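Iron(III) ABC transporter, periplasmic iron-compound-binding protein (Vibrio cholerae, PDB 3TEF) probably binds iron-loaded catecholate siderophores in the periplasm and hands them to an inner-membrane ABC transporter for iron uptake. Local coordinates at residues Leu30-Ser35 with Arg122-Val127; Pro50-Lys55 with Val267-Gln272; Pro70-Ile75 with Ser90-Glu95; Gly167-Phe172 with Glu206-His211. All blocks are in the same frame, centred on the assembly; numbering follows the deposited sequence.

Contact 1: Leu30-Ser35 with Arg122-Val127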
loop_
_atom_site.group_PDB
_atom_site.type_symbol
_atom_site.label_atom_id
_atom_site.label_comp_id
_atom_site.label_asym_id
_atom_site.label_seq_id
_atom_site.Cartn_x
_atom_site.Cartn_y
_atom_site.Cartn_z
ATOM N N LEU A 30 9.058 4.094 -3.303
ATOM C CA LEU A 30 9.786 5.308 -2.916
ATOM C C LEU A 30 9.826 5.496 -1.382
ATOM O O LEU A 30 10.880 5.795 -0.802
ATOM C CB LEU A 30 9.185 6.527 -3.627
ATOM C CG LEU A 30 9.903 7.865 -3.410
ATOM C CD1 LEU A 30 11.384 7.769 -3.726
ATOM C CD2 LEU A 30 9.249 8.933 -4.276
ATOM N N ASP A 31 8.683 5.298 -0.724
ATOM C CA ASP A 31 8.589 5.308 0.739
ATOM C C ASP A 31 9.624 4.372 1.371
ATOM O O ASP A 31 10.436 4.801 2.188
ATOM C CB ASP A 31 7.152 4.928 1.129
ATOM C CG ASP A 31 6.942 4.718 2.616
ATOM O OD1 ASP A 31 7.890 4.468 3.406
ATOM O OD2 ASP A 31 5.760 4.760 2.989
ATOM N N ALA A 32 9.618 3.094 0.997
ATOM C CA ALA A 32 10.525 2.165 1.665
ATOM C C ALA A 32 11.982 2.485 1.335
ATOM O O ALA A 32 12.855 2.463 2.207
ATOM C CB ALA A 32 10.178 0.710 1.305
ATOM N N ILE A 33 12.237 2.833 0.082
ATOM C CA ILE A 33 13.598 3.141 -0.354
ATOM C C ILE A 33 14.146 4.377 0.377
ATOM O O ILE A 33 15.228 4.338 0.961
ATOM C CB ILE A 33 13.686 3.263 -1.892
ATOM C CG1 ILE A 33 13.656 1.855 -2.511
ATOM C CG2 ILE A 33 14.941 4.006 -2.303
ATOM C CD1 ILE A 33 13.487 1.822 -4.020
ATOM N N ASP A 34 13.382 5.454 0.380
ATOM C CA ASP A 34 13.796 6.635 1.121
ATOM C C ASP A 34 13.937 6.355 2.624
ATOM O O ASP A 34 14.895 6.799 3.250
ATOM C CB ASP A 34 12.838 7.794 0.866
ATOM C CG ASP A 34 13.213 9.026 1.654
ATOM O OD1 ASP A 34 14.126 9.749 1.216
ATOM O OD2 ASP A 34 12.598 9.248 2.711
ATOM N N SER A 35 12.986 5.616 3.193
ATOM C CA SER A 35 12.983 5.318 4.626
ATOM C C SER A 35 14.253 4.596 5.081
ATOM O O SER A 35 14.735 4.812 6.207
ATOM C CB SER A 35 11.753 4.492 5.012
ATOM O OG SER A 35 10.563 5.233 4.820
ATOM N N ARG A 122 12.915 -7.118 3.058
ATOM C CA ARG A 122 14.097 -7.978 3.045
ATOM C C ARG A 122 14.794 -7.954 1.690
ATOM O O ARG A 122 16.024 -7.976 1.621
ATOM C CB ARG A 122 13.768 -9.404 3.501
ATOM C CG ARG A 122 13.612 -9.503 5.023
ATOM C CD ARG A 122 13.307 -10.922 5.523
ATOM N NE ARG A 122 13.245 -10.899 6.982
ATOM C CZ ARG A 122 12.157 -11.156 7.700
ATOM N NH1 ARG A 122 11.024 -11.486 7.100
ATOM N NH2 ARG A 122 12.210 -11.085 9.025
ATOM N N ASN A 123 14.013 -7.871 0.614
ATOM C CA ASN A 123 14.588 -7.732 -0.721
ATOM C C ASN A 123 15.443 -6.472 -0.850
ATOM O O ASN A 123 16.554 -6.520 -1.385
ATOM C CB ASN A 123 13.499 -7.742 -1.799
ATOM C CG ASN A 123 12.961 -9.132 -2.072
ATOM O OD1 ASN A 123 13.529 -10.127 -1.629
ATOM N ND2 ASN A 123 11.861 -9.206 -2.813
ATOM N N LEU A 124 14.916 -5.345 -0.377
ATOM C CA LEU A 124 15.696 -4.116 -0.297
ATOM C C LEU A 124 16.957 -4.308 0.553
ATOM O O LEU A 124 18.046 -3.872 0.174
ATOM C CB LEU A 124 14.854 -2.966 0.272
ATOM C CG LEU A 124 13.632 -2.561 -0.546
ATOM C CD1 LEU A 124 13.031 -1.282 0.052
ATOM C CD2 LEU A 124 14.052 -2.325 -1.986
ATOM N N GLY A 125 16.812 -4.956 1.704
ATOM C CA GLY A 125 17.962 -5.199 2.561
ATOM C C GLY A 125 19.084 -5.920 1.832
ATOM O O GLY A 125 20.264 -5.575 1.988
ATOM N N LYS A 126 18.718 -6.918 1.029
ATOM C CA LYS A 126 19.692 -7.686 0.263
ATOM C C LYS A 126 20.314 -6.860 -0.855
ATOM O O LYS A 126 21.517 -6.919 -1.085
ATOM C CB LYS A 126 19.058 -8.967 -0.300
ATOM C CG LYS A 126 18.596 -9.935 0.786
ATOM C CD LYS A 126 18.061 -11.248 0.225
ATOM C CE LYS A 126 16.652 -11.098 -0.344
ATOM N NZ LYS A 126 16.061 -12.423 -0.735
ATOM N N VAL A 127 19.497 -6.085 -1.554
ATOM C CA VAL A 127 20.015 -5.274 -2.637
ATOM C C VAL A 127 21.035 -4.247 -2.145
ATOM O O VAL A 127 22.057 -4.018 -2.797
ATOM C CB VAL A 127 18.872 -4.558 -3.381
ATOM C CG1 VAL A 127 19.417 -3.450 -4.279
ATOM C CG2 VAL A 127 18.063 -5.584 -4.178
#

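Contact 2: Pro50-Lys55 with Val267-Gln272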
loop_
_atom_site.group_PDB
_atom_site.type_symbol
_atom_site.label_atom_id
_atom_site.label_comp_id
_atom_site.label_asym_id
_atom_site.label_seq_id
_atom_site.Cartn_x
_atom_site.Cartn_y
_atom_site.Cartn_z
ATOM N N PRO A 50 2.654 11.897 -0.902
ATOM C CA PRO A 50 2.464 12.265 0.502
ATOM C C PRO A 50 3.540 13.235 0.991
ATOM O O PRO A 50 4.662 13.269 0.465
ATOM C CB PRO A 50 2.576 10.927 1.248
ATOM C CG PRO A 50 3.474 10.089 0.361
ATOM C CD PRO A 50 3.129 10.500 -1.060
ATOM N N ASP A 51 3.187 14.021 2.003
ATOM C CA ASP A 51 4.119 14.992 2.548
ATOM C C ASP A 51 5.479 14.409 2.882
ATOM O O ASP A 51 6.487 15.048 2.620
ATOM C CB ASP A 51 3.542 15.663 3.795
ATOM C CG ASP A 51 2.544 16.740 3.459
ATOM O OD1 ASP A 51 2.441 17.111 2.271
ATOM O OD2 ASP A 51 1.871 17.227 4.397
ATOM N N TYR A 52 5.526 13.205 3.448
ATOM C CA TYR A 52 6.813 12.680 3.890
ATOM C C TYR A 52 7.782 12.383 2.741
ATOM O O TYR A 52 8.953 12.080 2.989
ATOM C CB TYR A 52 6.666 11.476 4.842
ATOM C CG TYR A 52 5.989 10.244 4.244
ATOM C CD1 TYR A 52 6.722 9.294 3.545
ATOM C CD2 TYR A 52 4.619 10.047 4.398
ATOM C CE1 TYR A 52 6.100 8.172 3.000
ATOM C CE2 TYR A 52 3.993 8.928 3.871
ATOM C CZ TYR A 52 4.739 8.003 3.174
ATOM O OH TYR A 52 4.107 6.894 2.645
ATOM N N LEU A 53 7.299 12.480 1.499
ATOM C CA LEU A 53 8.141 12.307 0.307
ATOM C C LEU A 53 8.186 13.576 -0.555
ATOM O O LEU A 53 8.531 13.534 -1.735
ATOM C CB LEU A 53 7.654 11.103 -0.559
ATOM C CG LEU A 53 7.687 9.753 0.161
ATOM C CD1 LEU A 53 6.966 8.695 -0.680
ATOM C CD2 LEU A 53 9.123 9.319 0.460
ATOM N N ALA A 54 7.881 14.716 0.053
ATOM C CA ALA A 54 7.704 15.951 -0.705
ATOM C C ALA A 54 8.912 16.371 -1.539
ATOM O O ALA A 54 8.746 16.981 -2.599
ATOM C CB ALA A 54 7.277 17.092 0.236
ATOM N N LYS A 55 10.122 16.086 -1.075
ATOM C CA LYS A 55 11.290 16.541 -1.816
ATOM C C LYS A 55 11.353 15.933 -3.211
ATOM O O LYS A 55 11.894 16.536 -4.139
ATOM C CB LYS A 55 12.595 16.273 -1.059
ATOM C CG LYS A 55 13.124 14.846 -1.113
ATOM C CD LYS A 55 14.517 14.804 -0.501
ATOM C CE LYS A 55 15.155 13.440 -0.600
ATOM N NZ LYS A 55 16.508 13.382 0.049
ATOM N N VAL A 267 7.366 1.681 4.188
ATOM C CA VAL A 267 7.692 1.663 5.618
ATOM C C VAL A 267 6.799 2.624 6.417
ATOM O O VAL A 267 6.097 2.207 7.351
ATOM C CB VAL A 267 9.194 1.919 5.852
ATOM C CG1 VAL A 267 9.503 2.136 7.342
ATOM C CG2 VAL A 267 10.022 0.766 5.256
ATOM N N LYS A 268 6.791 3.896 6.031
ATOM C CA LYS A 268 5.944 4.878 6.706
ATOM C C LYS A 268 4.482 4.497 6.530
ATOM O O LYS A 268 3.673 4.662 7.440
ATOM C CB LYS A 268 6.172 6.287 6.153
ATOM C CG LYS A 268 7.614 6.760 6.211
ATOM C CD LYS A 268 8.157 6.708 7.609
ATOM C CE LYS A 268 9.518 7.380 7.695
ATOM N NZ LYS A 268 9.860 7.728 9.106
ATOM N N ALA A 269 4.151 3.959 5.355
ATOM C CA ALA A 269 2.786 3.552 5.081
ATOM C C ALA A 269 2.329 2.485 6.058
ATOM O O ALA A 269 1.234 2.568 6.621
ATOM C CB ALA A 269 2.667 3.044 3.627
ATOM N N THR A 270 3.187 1.496 6.280
ATOM C CA THR A 270 2.841 0.381 7.144
ATOM C C THR A 270 2.741 0.855 8.584
ATOM O O THR A 270 1.859 0.431 9.317
ATOM C CB THR A 270 3.844 -0.771 7.003
ATOM O OG1 THR A 270 3.830 -1.234 5.649
ATOM C CG2 THR A 270 3.461 -1.911 7.933
ATOM N N GLU A 271 3.626 1.760 8.972
ATOM C CA GLU A 271 3.525 2.360 10.302
ATOM C C GLU A 271 2.224 3.126 10.494
ATOM O O GLU A 271 1.607 3.064 11.568
ATOM C CB GLU A 271 4.748 3.217 10.588
ATOM C CG GLU A 271 5.964 2.332 10.759
ATOM C CD GLU A 271 7.245 3.101 10.899
ATOM O OE1 GLU A 271 7.313 4.254 10.426
ATOM O OE2 GLU A 271 8.192 2.545 11.488
ATOM N N GLN A 272 1.782 3.811 9.441
ATOM C CA GLN A 272 0.489 4.484 9.469
ATOM C C GLN A 272 -0.695 3.516 9.527
ATOM O O GLN A 272 -1.681 3.783 10.217
ATOM C CB GLN A 272 0.340 5.440 8.281
ATOM C CG GLN A 272 -0.931 6.277 8.312
ATOM C CD GLN A 272 -0.936 7.279 9.449
ATOM O OE1 GLN A 272 -0.017 8.086 9.572
ATOM N NE2 GLN A 272 -1.957 7.213 10.301
#

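Contact 3: Pro70-Ile75 with Ser90-Glu95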
loop_
_atom_site.group_PDB
_atom_site.type_symbol
_atom_site.label_atom_id
_atom_site.label_comp_id
_atom_site.label_asym_id
_atom_site.label_seq_id
_atom_site.Cartn_x
_atom_site.Cartn_y
_atom_site.Cartn_z
ATOM N N PRO A 70 5.653 4.316 -17.236
ATOM C CA PRO A 70 7.047 4.758 -17.177
ATOM C C PRO A 70 7.411 5.610 -18.387
ATOM O O PRO A 70 6.889 5.387 -19.488
ATOM C CB PRO A 70 7.836 3.434 -17.205
ATOM C CG PRO A 70 6.856 2.397 -16.739
ATOM C CD PRO A 70 5.552 2.848 -17.336
ATOM N N ASP A 71 8.286 6.582 -18.173
ATOM C CA ASP A 71 8.887 7.353 -19.251
ATOM C C ASP A 71 10.173 6.633 -19.639
ATOM O O ASP A 71 11.239 6.896 -19.090
ATOM C CB ASP A 71 9.186 8.779 -18.786
ATOM C CG ASP A 71 9.782 9.641 -19.890
ATOM O OD1 ASP A 71 10.249 9.081 -20.912
ATOM O OD2 ASP A 71 9.789 10.877 -19.726
ATOM N N PHE A 72 10.061 5.697 -20.576
ATOM C CA PHE A 72 11.189 4.840 -20.919
ATOM C C PHE A 72 12.384 5.645 -21.417
ATOM O O PHE A 72 13.526 5.346 -21.084
ATOM C CB PHE A 72 10.784 3.785 -21.959
ATOM C CG PHE A 72 9.689 2.857 -21.494
ATOM C CD1 PHE A 72 9.961 1.834 -20.607
ATOM C CD2 PHE A 72 8.389 3.012 -21.952
ATOM C CE1 PHE A 72 8.956 0.987 -20.181
ATOM C CE2 PHE A 72 7.379 2.171 -21.522
ATOM C CZ PHE A 72 7.668 1.158 -20.638
ATOM N N GLU A 73 12.117 6.673 -22.213
ATOM C CA GLU A 73 13.207 7.469 -22.757
ATOM C C GLU A 73 14.023 8.133 -21.649
ATOM O O GLU A 73 15.250 8.062 -21.642
ATOM C CB GLU A 73 12.678 8.496 -23.768
ATOM C CG GLU A 73 11.907 7.857 -24.932
ATOM C CD GLU A 73 11.324 8.880 -25.902
ATOM O OE1 GLU A 73 11.479 10.101 -25.663
ATOM O OE2 GLU A 73 10.709 8.461 -26.907
ATOM N N THR A 74 13.346 8.755 -20.692
ATOM C CA THR A 74 14.059 9.429 -19.615
ATOM C C THR A 74 14.782 8.411 -18.743
ATOM O O THR A 74 15.925 8.619 -18.351
ATOM C CB THR A 74 13.111 10.281 -18.756
ATOM O OG1 THR A 74 12.575 11.336 -19.564
ATOM C CG2 THR A 74 13.861 10.886 -17.570
ATOM N N ILE A 75 14.115 7.299 -18.452
ATOM C CA ILE A 75 14.730 6.259 -17.639
ATOM C C ILE A 75 16.038 5.778 -18.274
ATOM O O ILE A 75 17.057 5.622 -17.592
ATOM C CB ILE A 75 13.750 5.098 -17.401
ATOM C CG1 ILE A 75 12.559 5.614 -16.580
ATOM C CG2 ILE A 75 14.452 3.928 -16.703
ATOM C CD1 ILE A 75 11.464 4.601 -16.307
ATOM N N SER A 90 3.425 -2.535 -13.289
ATOM C CA SER A 90 3.975 -3.864 -13.545
ATOM C C SER A 90 3.739 -4.373 -14.960
ATOM O O SER A 90 4.477 -5.234 -15.426
ATOM C CB SER A 90 3.507 -4.873 -12.481
ATOM O OG SER A 90 2.101 -5.010 -12.479
ATOM N N LYS A 91 2.738 -3.847 -15.664
ATOM C CA LYS A 91 2.534 -4.284 -17.046
ATOM C C LYS A 91 3.708 -3.861 -17.917
ATOM O O LYS A 91 3.888 -4.375 -19.026
ATOM C CB LYS A 91 1.218 -3.759 -17.630
ATOM C CG LYS A 91 -0.033 -4.239 -16.903
ATOM C CD LYS A 91 -1.311 -3.853 -17.658
ATOM C CE LYS A 91 -1.327 -2.378 -18.074
ATOM N NZ LYS A 91 -1.349 -1.408 -16.915
ATOM N N SER A 92 4.512 -2.921 -17.412
ATOM C CA SER A 92 5.637 -2.404 -18.181
ATOM C C SER A 92 6.941 -3.054 -17.794
ATOM O O SER A 92 7.999 -2.656 -18.266
ATOM C CB SER A 92 5.766 -0.884 -18.017
ATOM O OG SER A 92 4.715 -0.209 -18.683
ATOM N N TYR A 93 6.870 -4.045 -16.915
ATOM C CA TYR A 93 8.072 -4.713 -16.437
ATOM C C TYR A 93 8.976 -5.257 -17.541
ATOM O O TYR A 93 10.199 -5.133 -17.460
ATOM C CB TYR A 93 7.701 -5.853 -15.497
ATOM C CG TYR A 93 8.903 -6.564 -14.929
ATOM C CD1 TYR A 93 9.534 -6.095 -13.790
ATOM C CD2 TYR A 93 9.397 -7.719 -15.530
ATOM C CE1 TYR A 93 10.630 -6.751 -13.252
ATOM C CE2 TYR A 93 10.501 -8.381 -15.003
ATOM C CZ TYR A 93 11.105 -7.896 -13.869
ATOM O OH TYR A 93 12.197 -8.528 -13.328
ATOM N N ASP A 94 8.386 -5.890 -18.552
ATOM C CA ASP A 94 9.199 -6.535 -19.572
ATOM C C ASP A 94 10.052 -5.500 -20.287
ATOM O O ASP A 94 11.236 -5.740 -20.545
ATOM C CB ASP A 94 8.347 -7.333 -20.566
ATOM C CG ASP A 94 7.249 -6.496 -21.202
ATOM O OD1 ASP A 94 6.829 -5.468 -20.606
ATOM O OD2 ASP A 94 6.801 -6.858 -22.301
ATOM N N GLU A 95 9.449 -4.346 -20.573
ATOM C CA GLU A 95 10.155 -3.257 -21.238
ATOM C C GLU A 95 11.233 -2.647 -20.345
ATOM O O GLU A 95 12.349 -2.375 -20.801
ATOM C CB GLU A 95 9.170 -2.186 -21.719
ATOM C CG GLU A 95 8.300 -2.648 -22.868
ATOM C CD GLU A 95 9.090 -2.760 -24.153
ATOM O OE1 GLU A 95 10.077 -2.006 -24.296
ATOM O OE2 GLU A 95 8.736 -3.600 -25.013
#

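Contact 4: Gly167-Phe172 with Glu206-His211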
loop_
_atom_site.group_PDB
_atom_site.type_symbol
_atom_site.label_atom_id
_atom_site.label_comp_id
_atom_site.label_asym_id
_atom_site.label_seq_id
_atom_site.Cartn_x
_atom_site.Cartn_y
_atom_site.Cartn_z
ATOM N N GLY A 167 -18.462 8.557 -6.037
ATOM C CA GLY A 167 -19.809 8.154 -5.691
ATOM C C GLY A 167 -20.031 6.653 -5.642
ATOM O O GLY A 167 -21.097 6.206 -5.227
ATOM N N ASN A 168 -19.043 5.877 -6.085
ATOM C CA ASN A 168 -19.132 4.417 -6.048
ATOM C C ASN A 168 -18.629 3.883 -4.722
ATOM O O ASN A 168 -17.527 4.222 -4.307
ATOM C CB ASN A 168 -18.273 3.790 -7.144
ATOM C CG ASN A 168 -18.706 4.193 -8.526
ATOM O OD1 ASN A 168 -17.891 4.658 -9.327
ATOM N ND2 ASN A 168 -19.983 4.001 -8.829
ATOM N N LEU A 169 -19.428 3.049 -4.067
ATOM C CA LEU A 169 -18.975 2.345 -2.868
ATOM C C LEU A 169 -18.636 0.920 -3.281
ATOM O O LEU A 169 -19.433 0.263 -3.937
ATOM C CB LEU A 169 -20.081 2.305 -1.814
ATOM C CG LEU A 169 -20.529 3.652 -1.256
ATOM C CD1 LEU A 169 -21.569 3.440 -0.166
ATOM C CD2 LEU A 169 -19.329 4.410 -0.717
ATOM N N THR A 170 -17.452 0.453 -2.898
ATOM C CA THR A 170 -17.045 -0.923 -3.169
ATOM C C THR A 170 -16.530 -1.557 -1.887
ATOM O O THR A 170 -16.127 -0.858 -0.953
ATOM C CB THR A 170 -15.952 -0.996 -4.253
ATOM O OG1 THR A 170 -14.863 -0.141 -3.894
ATOM C CG2 THR A 170 -16.506 -0.553 -5.613
ATOM N N THR A 171 -16.581 -2.885 -1.833
ATOM C CA THR A 171 -16.094 -3.603 -0.666
ATOM C C THR A 171 -15.023 -4.623 -1.063
ATOM O O THR A 171 -14.998 -5.120 -2.193
ATOM C CB THR A 171 -17.243 -4.260 0.125
ATOM O OG1 THR A 171 -16.750 -4.729 1.392
ATOM C CG2 THR A 171 -17.853 -5.424 -0.646
ATOM N N PHE A 172 -14.127 -4.904 -0.122
ATOM C CA PHE A 172 -12.985 -5.775 -0.345
ATOM C C PHE A 172 -12.884 -6.690 0.864
ATOM O O PHE A 172 -13.180 -6.263 1.980
ATOM C CB PHE A 172 -11.705 -4.941 -0.411
ATOM C CG PHE A 172 -11.616 -4.036 -1.608
ATOM C CD1 PHE A 172 -10.823 -4.383 -2.686
ATOM C CD2 PHE A 172 -12.301 -2.827 -1.647
ATOM C CE1 PHE A 172 -10.722 -3.558 -3.789
ATOM C CE2 PHE A 172 -12.207 -1.994 -2.757
ATOM C CZ PHE A 172 -11.414 -2.360 -3.825
ATOM N N GLU A 206 -27.330 0.983 1.449
ATOM C CA GLU A 206 -28.313 0.008 1.890
ATOM C C GLU A 206 -27.624 -1.295 2.310
ATOM O O GLU A 206 -28.009 -1.922 3.296
ATOM C CB GLU A 206 -29.346 -0.247 0.786
ATOM C CG GLU A 206 -30.350 0.907 0.574
ATOM C CD GLU A 206 -29.779 2.106 -0.192
ATOM O OE1 GLU A 206 -28.566 2.124 -0.505
ATOM O OE2 GLU A 206 -30.558 3.041 -0.485
ATOM N N TYR A 207 -26.601 -1.690 1.556
ATOM C CA TYR A 207 -25.813 -2.882 1.861
ATOM C C TYR A 207 -25.065 -2.727 3.191
ATOM O O TYR A 207 -25.001 -3.668 3.988
ATOM C CB TYR A 207 -24.845 -3.142 0.706
ATOM C CG TYR A 207 -23.777 -4.191 0.919
ATOM C CD1 TYR A 207 -23.861 -5.432 0.289
ATOM C CD2 TYR A 207 -22.659 -3.929 1.707
ATOM C CE1 TYR A 207 -22.875 -6.390 0.452
ATOM C CE2 TYR A 207 -21.665 -4.884 1.881
ATOM C CZ TYR A 207 -21.780 -6.110 1.252
ATOM O OH TYR A 207 -20.794 -7.060 1.411
ATOM N N ILE A 208 -24.502 -1.545 3.431
ATOM C CA ILE A 208 -23.791 -1.279 4.683
ATOM C C ILE A 208 -24.753 -1.360 5.866
ATOM O O ILE A 208 -24.467 -2.016 6.871
ATOM C CB ILE A 208 -23.087 0.098 4.668
ATOM C CG1 ILE A 208 -21.978 0.126 3.611
ATOM C CG2 ILE A 208 -22.501 0.418 6.043
ATOM C CD1 ILE A 208 -21.395 1.506 3.363
ATOM N N ARG A 209 -25.901 -0.708 5.731
ATOM C CA ARG A 209 -26.918 -0.716 6.783
ATOM C C ARG A 209 -27.504 -2.109 7.006
ATOM O O ARG A 209 -27.643 -2.554 8.145
ATOM C CB ARG A 209 -28.031 0.286 6.455
ATOM C CG ARG A 209 -29.246 0.214 7.372
ATOM C CD ARG A 209 -28.873 0.432 8.828
ATOM N NE ARG A 209 -30.040 0.318 9.701
ATOM C CZ ARG A 209 -30.288 -0.715 10.501
ATOM N NH1 ARG A 209 -29.440 -1.734 10.563
ATOM N NH2 ARG A 209 -31.383 -0.725 11.250
ATOM N N GLU A 210 -27.841 -2.796 5.917
ATOM C CA GLU A 210 -28.457 -4.116 6.003
ATOM C C GLU A 210 -27.529 -5.121 6.699
ATOM O O GLU A 210 -27.958 -5.870 7.586
ATOM C CB GLU A 210 -28.907 -4.614 4.614
ATOM C CG GLU A 210 -27.771 -5.036 3.652
ATOM C CD GLU A 210 -28.232 -5.259 2.199
ATOM O OE1 GLU A 210 -29.103 -4.499 1.713
ATOM O OE2 GLU A 210 -27.716 -6.192 1.538
ATOM N N HIS A 211 -26.255 -5.121 6.312
ATOM C CA HIS A 211 -25.291 -6.063 6.872
ATOM C C HIS A 211 -24.773 -5.643 8.246
ATOM O O HIS A 211 -24.288 -6.478 9.012
ATOM C CB HIS A 211 -24.143 -6.319 5.895
ATOM C CG HIS A 211 -24.527 -7.187 4.735
ATOM N ND1 HIS A 211 -24.876 -6.674 3.503
ATOM C CD2 HIS A 211 -24.635 -8.531 4.626
ATOM C CE1 HIS A 211 -25.167 -7.667 2.682
ATOM N NE2 HIS A 211 -25.030 -8.803 3.338
HETATM O O HOH W 1 -18.640 -6.276 2.771
#

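Contact 1: Leu30-Ser35 with Arg122-Val127
Just beside Ala-32 and Ile-33, the two residues that meet Leu-124, the carbonyl O of Asp-31 is gripped twice by Ser-35. The hydroxyl OG of Ser-35 lies 2.7 Å from Asp-31 O and comes from above the carbonyl plane, with a C=O...OG angle of 138°. Ser-35 N, the ordinary helical donor, reaches the same Asp-31 O at 2.9 Å from the opposite face. The double grip closes the last turn of helix 27-35, which follows strand 22-25 in the α/β N-terminal lobe of this periplasmic binding protein. Across from it runs helix 113-128, and the join between the two is small, buried and wholly apolar. Leu-124 carries its side: chi1 of -62° sets CG beside the backbone N, and the extended chi2 pushes the CD1 methyl out to the other helix. Ile-33 CG1 runs past this leucine at about a right angle. The backbones stay 7.6 Å apart where they come nearest, CA of Ile-33 to CA of Leu-124, so side chains alone bridge the helices. Phe-105 packs on both Ala-32 and Leu-124 and helps close the seam. On another side of helix 27-35 the Asp-31 carboxylate takes the backbone N-H groups of Lys-268 and Ala-269, in the first turn of helix 267-279, where its negative charge probably suits the helix start. Back at the seam, the CD1 methyl of Leu-124 touches two residues at once: Ala-32 CB at 3.7 Å and Ile-33 CG1 at 4.1 Å.

Contact 2: Pro50-Lys55 with Val267-Gln272
Tyr-52 lays one face of its ring on the side chain of Lys-268, a CH-π contact in which CB of Lys-268 stands 3.8 Å from the ring centroid and 18° off the ring normal. Here the packing is close: CB is 3.7 Å from Tyr-52 CE1, and Lys-268 CG reaches Tyr-52 CD1 at 3.8 Å. The opposite face is covered by Pro-50 CG, 3.6 Å above the ring plane, so the phenol is sandwiched between a proline and the root of a lysine. The chi1 of 62° tucks Tyr-52 CG between its backbone N and carbonyl carbon and sends the ring across to helix 267-279. At the far end OH comes no nearer than 4.0 Å to Ala-269 N; its main partner is Asn-258 ND2, with a weak bond to Asp-31 OD2 as well. The other side of the contact is loose. Lys-268 bends at chi2, and its outer chain leaves the ring for the exposed surface while Tyr-52 runs the opposite way. The contact thus fastens the loop after strand 42-43 to the C-terminal helix through the lysine's methylenes, and the ammonium group, which leads away from the ring, makes no cation-π interaction with it.

Contact 3: Pro70-Ile75 with Ser90-Glu95
Van der Waals contacts do all the joining between Pro-70 and Phe-72 on one side and Ser-92 and Glu-95 on the other. The serine is the wedge: its OG sits 3.4 Å from Pro-70 CD, its CB packs against Pro-70 CG at 3.7 Å, and the same OG comes up to the edge of the Phe-72 ring, near its plane, 3.8 Å from CZ. Further along, Glu-95 CB touches Phe-72 CE1 at 3.5 Å. The two side chains cross at about a right angle, with ring and carboxylate planes 78° apart. Pro-70 CB lies over one face of the ring, offset toward its rim, and Leu-96 packs on both Pro-70 and Phe-72 from the second helix.

The polar bonds stay within each side. Asp-71 is the N-cap of helix 72-77: its OD1 accepts from Thr-74 N at 3.1 Å along a nearly straight N-H...O line of 171°, the N-H arriving from above the carboxylate plane. Glu-95, turned aside by a chi2 of -72°, puts its charged end to use in a salt bridge from OE1 to Lys-98 NZ, one turn on.

Pro-70 also reaches Ile-25 of strand 22-25. The contact therefore joins the starts of the two helices that precede and follow strand 82-85, the loop residue Pro-70 and the 3-10 residue Ser-92 included, beside a parallel sheet as in the α/β lobes of periplasmic binding proteins.

Contact 4: Gly167-Phe172 with Glu206-His211
The ring of Tyr-207, whose hydroxyl end meets Thr-171, has His-211 ND1 over the centre of one face, 3.5 Å above the plane, and a water in plane at its edge. That water is 2.7 Å from Tyr-207 OH and donates to Thr-171 OG1 at 2.8 Å, bridging helix and strand where no direct hydrogen bond forms. Thr-171 OG1 is also bonded to Leu-161 O of the neighbouring strand. Beside the water, Thr-171 CG2 touches Tyr-207 OH at 3.9 Å, approaching the ring obliquely. The imidazole is held in place by its own helix: ND1 gives its proton to Tyr-207 O at 3.0 Å, with the acceptor close to the imidazole plane, while His-211 N reaches that oxygen from the opposite face. A chi1 of 170° swings Tyr-207 CG away from its backbone N and out to the sheet. Two residues back along the strand, Leu-169 CD1 meets Ile-208 CD1 at 4.0 Å, the apolar half of the interface, with the two side chains crossing at about a right angle. Helix 205-211 thus lies against strand 168-172 of the mixed sheet, the helix-on-sheet layering of the second α/β lobe in this family.

Along the chain, contacts 1 and 3 close before contact 4 opens, with helix 131-154 between them, the long connecting helix expected of this family. Contacts 1, 2 and 3 gather at the lobe with the four-stranded parallel sheet; contact 4 belongs to the mixed sheet of the other lobe, its centre about 36 Å from that of contact 1. Contacts 1 and 2 touch, their centres about 13 Å apart, through helices 27-35 and 267-279. Contact 3 lies about 20 Å from contact 1, centre to centre. Contact 2 spans most of the sequence: it brings the C-terminal helix back onto the first lobe, so that lobe is built from both chain ends.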